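Local structure of L-lysine 6-monooxygenase involved in desferrioxamine biosynthesis (Erwinia amylovora CFBP1430, 5O8P) at residues B[202-216]-B[275-289]. The protein probably catalyses the FAD- and NADPH-dependent N-hydroxylation of cadaverine, a step in the biosynthesis of the siderophore desferrioxamine. Sequence-based numbering, arbitrary orientation.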
# COMPACT_ATOMS: atom_id res chain seq x y z
N GLN B 202 5.41 -11.69 -18.14
CA GLN B 202 6.19 -11.15 -17.03
C GLN B 202 7.64 -10.94 -17.45
O GLN B 202 8.25 -9.94 -17.05
CB GLN B 202 6.13 -12.08 -15.82
CG GLN B 202 6.91 -11.64 -14.58
CD GLN B 202 6.38 -10.38 -13.94
OE1 GLN B 202 5.23 -9.99 -14.15
NE2 GLN B 202 7.20 -9.72 -13.15
N SER B 203 8.19 -11.86 -18.25
CA SER B 203 9.60 -11.75 -18.68
C SER B 203 9.81 -10.53 -19.57
O SER B 203 10.73 -9.75 -19.33
CB SER B 203 10.06 -13.02 -19.40
OG SER B 203 10.29 -14.04 -18.45
N ALA B 204 8.93 -10.38 -20.56
CA ALA B 204 8.92 -9.22 -21.44
C ALA B 204 8.91 -7.92 -20.64
O ALA B 204 9.73 -7.03 -20.87
CB ALA B 204 7.70 -9.25 -22.36
N ALA B 205 8.00 -7.84 -19.68
CA ALA B 205 7.85 -6.63 -18.89
C ALA B 205 9.08 -6.35 -18.04
O ALA B 205 9.52 -5.20 -17.98
CB ALA B 205 6.61 -6.72 -18.01
N GLU B 206 9.63 -7.38 -17.40
CA GLU B 206 10.83 -7.21 -16.58
C GLU B 206 12.01 -6.70 -17.39
O GLU B 206 12.74 -5.83 -16.93
CB GLU B 206 11.22 -8.51 -15.92
CG GLU B 206 10.34 -8.85 -14.75
CD GLU B 206 10.57 -10.24 -14.18
OE1 GLU B 206 11.37 -11.01 -14.75
OE2 GLU B 206 9.94 -10.55 -13.14
N ILE B 207 12.15 -7.26 -18.59
CA ILE B 207 13.17 -6.83 -19.53
C ILE B 207 12.91 -5.41 -19.98
O ILE B 207 13.82 -4.59 -19.93
CB ILE B 207 13.25 -7.78 -20.76
CG1 ILE B 207 13.90 -9.08 -20.35
CG2 ILE B 207 14.02 -7.15 -21.92
CD1 ILE B 207 13.83 -10.18 -21.39
N TYR B 208 11.68 -5.11 -20.40
CA TYR B 208 11.33 -3.76 -20.84
C TYR B 208 11.64 -2.72 -19.76
O TYR B 208 12.22 -1.68 -20.05
CB TYR B 208 9.86 -3.65 -21.26
CG TYR B 208 9.59 -2.37 -22.00
CD1 TYR B 208 9.21 -1.22 -21.32
CD2 TYR B 208 9.76 -2.30 -23.39
CE1 TYR B 208 8.96 -0.04 -22.00
CE2 TYR B 208 9.53 -1.13 -24.08
CZ TYR B 208 9.13 0.01 -23.39
OH TYR B 208 8.90 1.17 -24.09
N TYR B 209 11.28 -3.01 -18.53
CA TYR B 209 11.60 -2.15 -17.41
C TYR B 209 13.11 -2.00 -17.22
O TYR B 209 13.61 -0.90 -16.94
CB TYR B 209 10.94 -2.67 -16.13
CG TYR B 209 11.07 -1.71 -14.98
CD1 TYR B 209 10.20 -0.63 -14.84
CD2 TYR B 209 12.08 -1.85 -14.05
CE1 TYR B 209 10.33 0.26 -13.80
CE2 TYR B 209 12.22 -0.97 -13.00
CZ TYR B 209 11.34 0.09 -12.89
OH TYR B 209 11.47 0.95 -11.85
N ASP B 210 13.84 -3.11 -17.35
CA ASP B 210 15.30 -3.11 -17.15
C ASP B 210 15.97 -2.19 -18.16
O ASP B 210 16.81 -1.38 -17.78
CB ASP B 210 15.84 -4.54 -17.30
CG ASP B 210 17.21 -4.73 -16.66
OD1 ASP B 210 17.32 -4.52 -15.44
OD2 ASP B 210 18.15 -5.14 -17.38
N LEU B 211 15.57 -2.32 -19.43
CA LEU B 211 16.12 -1.50 -20.51
C LEU B 211 15.68 -0.05 -20.42
O LEU B 211 16.48 0.85 -20.68
CB LEU B 211 15.74 -2.09 -21.89
CG LEU B 211 16.34 -3.47 -22.20
CD1 LEU B 211 15.72 -4.06 -23.46
CD2 LEU B 211 17.84 -3.38 -22.33
N LEU B 212 14.41 0.19 -20.05
CA LEU B 212 13.86 1.54 -19.89
C LEU B 212 14.63 2.35 -18.85
O LEU B 212 14.82 3.55 -19.00
CB LEU B 212 12.38 1.50 -19.52
CG LEU B 212 11.64 2.84 -19.39
CD1 LEU B 212 11.74 3.67 -20.66
CD2 LEU B 212 10.17 2.60 -19.04
N THR B 213 15.08 1.67 -17.80
CA THR B 213 15.93 2.27 -16.77
C THR B 213 17.15 2.98 -17.36
O THR B 213 17.50 4.06 -16.90
CB THR B 213 16.37 1.19 -15.76
OG1 THR B 213 15.20 0.70 -15.07
CG2 THR B 213 17.37 1.72 -14.75
N ASP B 214 17.78 2.40 -18.37
CA ASP B 214 18.99 2.98 -18.97
C ASP B 214 18.76 3.63 -20.35
O ASP B 214 19.72 3.82 -21.10
CB ASP B 214 20.07 1.89 -19.08
CG ASP B 214 20.38 1.22 -17.75
OD1 ASP B 214 20.30 1.88 -16.69
OD2 ASP B 214 20.72 0.02 -17.79
N ILE B 215 17.53 4.00 -20.67
CA ILE B 215 17.25 4.59 -21.99
C ILE B 215 17.94 5.95 -22.12
O ILE B 215 18.42 6.26 -23.18
CB ILE B 215 15.73 4.66 -22.29
CG1 ILE B 215 15.49 4.88 -23.78
CG2 ILE B 215 15.02 5.73 -21.48
CD1 ILE B 215 14.02 4.78 -24.16
N ASP B 216 17.97 6.73 -21.04
CA ASP B 216 18.77 7.96 -20.90
C ASP B 216 20.27 7.80 -21.12
O ASP B 216 20.94 8.70 -21.61
CB ASP B 216 18.74 8.40 -19.42
CG ASP B 216 17.56 9.24 -19.07
OD1 ASP B 216 16.78 9.65 -19.96
OD2 ASP B 216 17.44 9.55 -17.87
N ASN B 275 2.88 -8.71 -13.48
CA ASN B 275 2.57 -8.32 -12.11
C ASN B 275 2.13 -6.85 -12.15
O ASN B 275 2.80 -6.02 -12.76
CB ASN B 275 3.78 -8.62 -11.20
CG ASN B 275 3.89 -7.72 -9.98
OD1 ASN B 275 2.98 -7.63 -9.19
ND2 ASN B 275 5.04 -7.08 -9.82
N SER B 276 0.97 -6.56 -11.56
CA SER B 276 0.35 -5.23 -11.68
C SER B 276 1.26 -4.10 -11.19
O SER B 276 1.27 -3.04 -11.79
CB SER B 276 -1.03 -5.18 -11.02
OG SER B 276 -0.96 -5.55 -9.66
N SER B 277 2.03 -4.33 -10.13
CA SER B 277 3.01 -3.35 -9.67
C SER B 277 4.00 -2.95 -10.75
O SER B 277 4.38 -1.77 -10.84
CB SER B 277 3.82 -3.90 -8.50
OG SER B 277 3.01 -4.03 -7.36
N LEU B 278 4.41 -3.93 -11.55
CA LEU B 278 5.40 -3.71 -12.60
C LEU B 278 4.80 -2.94 -13.76
O LEU B 278 5.43 -2.00 -14.23
CB LEU B 278 5.97 -5.04 -13.10
CG LEU B 278 7.07 -5.01 -14.16
CD1 LEU B 278 8.27 -4.20 -13.68
CD2 LEU B 278 7.49 -6.43 -14.53
N ILE B 279 3.60 -3.30 -14.22
CA ILE B 279 2.93 -2.50 -15.24
C ILE B 279 2.90 -1.03 -14.80
O ILE B 279 3.29 -0.15 -15.56
CB ILE B 279 1.48 -2.93 -15.51
CG1 ILE B 279 1.44 -4.27 -16.22
CG2 ILE B 279 0.76 -1.91 -16.38
CD1 ILE B 279 0.13 -5.00 -16.08
N ASN B 280 2.43 -0.79 -13.59
CA ASN B 280 2.37 0.56 -13.06
C ASN B 280 3.74 1.21 -12.89
O ASN B 280 3.86 2.42 -13.07
CB ASN B 280 1.65 0.58 -11.73
CG ASN B 280 0.17 0.30 -11.86
OD1 ASN B 280 -0.41 0.32 -12.95
ND2 ASN B 280 -0.46 0.05 -10.72
N ALA B 281 4.75 0.43 -12.53
CA ALA B 281 6.12 0.96 -12.43
C ALA B 281 6.68 1.38 -13.79
O ALA B 281 7.43 2.36 -13.87
CB ALA B 281 7.04 -0.04 -11.78
N ILE B 282 6.31 0.64 -14.83
CA ILE B 282 6.66 0.98 -16.21
C ILE B 282 5.98 2.28 -16.64
O ILE B 282 6.63 3.13 -17.22
CB ILE B 282 6.30 -0.16 -17.19
CG1 ILE B 282 7.18 -1.37 -16.94
CG2 ILE B 282 6.44 0.28 -18.64
CD1 ILE B 282 6.70 -2.62 -17.63
N TYR B 283 4.68 2.44 -16.37
CA TYR B 283 4.00 3.70 -16.69
C TYR B 283 4.64 4.85 -15.94
O TYR B 283 4.93 5.88 -16.53
CB TYR B 283 2.49 3.67 -16.39
CG TYR B 283 1.79 4.88 -16.93
CD1 TYR B 283 1.33 4.92 -18.23
CD2 TYR B 283 1.63 6.03 -16.14
CE1 TYR B 283 0.71 6.05 -18.75
CE2 TYR B 283 1.01 7.18 -16.65
CZ TYR B 283 0.55 7.19 -17.96
OH TYR B 283 -0.07 8.29 -18.52
N ASP B 284 4.87 4.67 -14.64
CA ASP B 284 5.49 5.70 -13.83
C ASP B 284 6.89 6.06 -14.31
O ASP B 284 7.29 7.22 -14.22
CB ASP B 284 5.49 5.31 -12.33
CG ASP B 284 4.11 5.48 -11.65
OD1 ASP B 284 3.10 5.74 -12.35
OD2 ASP B 284 4.04 5.34 -10.41
N LEU B 285 7.64 5.09 -14.83
CA LEU B 285 8.99 5.36 -15.33
C LEU B 285 8.96 6.05 -16.69
O LEU B 285 9.76 6.95 -16.91
CB LEU B 285 9.84 4.10 -15.37
CG LEU B 285 11.34 4.33 -15.64
CD1 LEU B 285 11.98 5.26 -14.62
CD2 LEU B 285 12.06 2.98 -15.65
N LEU B 286 8.07 5.64 -17.59
CA LEU B 286 7.82 6.40 -18.83
C LEU B 286 7.47 7.86 -18.51
O LEU B 286 8.05 8.78 -19.08
CB LEU B 286 6.69 5.78 -19.65
CG LEU B 286 6.97 4.41 -20.26
CD1 LEU B 286 5.70 3.77 -20.77
CD2 LEU B 286 7.99 4.50 -21.39
N TYR B 287 6.54 8.06 -17.59
CA TYR B 287 6.20 9.40 -17.10
C TYR B 287 7.46 10.17 -16.67
O TYR B 287 7.72 11.25 -17.17
CB TYR B 287 5.15 9.33 -15.96
CG TYR B 287 4.59 10.66 -15.54
CD1 TYR B 287 5.31 11.49 -14.67
CD2 TYR B 287 3.37 11.12 -16.02
CE1 TYR B 287 4.83 12.73 -14.30
CE2 TYR B 287 2.88 12.36 -15.65
CZ TYR B 287 3.61 13.17 -14.79
OH TYR B 287 3.16 14.40 -14.38
N VAL B 288 8.26 9.61 -15.76
CA VAL B 288 9.45 10.31 -15.23
C VAL B 288 10.51 10.61 -16.30
O VAL B 288 11.10 11.69 -16.31
CB VAL B 288 10.10 9.55 -14.06
CG1 VAL B 288 11.49 10.11 -13.71
CG2 VAL B 288 9.21 9.62 -12.84
N LYS B 289 10.76 9.63 -17.17
CA LYS B 289 11.74 9.83 -18.23
C LYS B 289 11.25 10.91 -19.18
O LYS B 289 12.05 11.73 -19.61
CB LYS B 289 11.98 8.55 -19.02
CG LYS B 289 12.60 7.40 -18.25
CD LYS B 289 14.08 7.55 -18.10
CE LYS B 289 14.67 6.60 -17.08
NZ LYS B 289 16.12 6.89 -16.91
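The ammonium group of Lys-289 is gripped by several acceptors where segments 202-216 and 275-289 end. NZ donates to Thr-213 O at 3.1 Å, coming from above the carbonyl plane, and makes a salt bridge, weak as a hydrogen bond, to OD2 of the poorly ordered Asp-216; Glu-53 of a second subunit supplies another carboxylate. A bend at chi2 (-80°) followed by an extended tail carries the lysine to these oxygens past Leu-212 O.

At the other end, the side-chain amide of Gln-202 links helix 202-213 to Asn-275, the N-cap residue of helix 276-289. Its OE1 accepts from Asn-275 N at 2.8 Å, in the carbonyl plane, while NE2 donates to Glu-206 OE2, which should fix the amide's rotation. Glu-206 is also salt-bridged to Arg-100, an NADP(+)-binding residue.

Between these polar ends the packing is apolar. Tyr-209 is a knob in the hole formed by Leu-278, Ala-281, Ile-282 and Leu-285: Ala-281 O lies in the ring plane at its edge, 3.6 Å from CE1, and Ile-282 CG1 meets the same edge at CD1. In return, Leu-278 is a knob among Gln-202, Ala-205, Glu-206 and Tyr-209: CD2 lies 3.6 Å from Ala-205 CB and CD1 packs on Tyr-209 CB. Leu-212 and Leu-285 meet tip to tip, and Leu-212 CD2 also packs on Leu-286 CD2.

The axes of helices 202-213 and 276-289 run in roughly the same direction, 10.2 Å apart at their closest and inclined by 27°, and both helices pack on strands 221-225 and 297-300. Helix 202-213 follows strand 194-198 through a turn whose sequence fits the GxGxxA pattern and carries Ser-203 of the NADP(+) site, consistent with neighbouring helices of a Rossmann-type NADPH-binding domain.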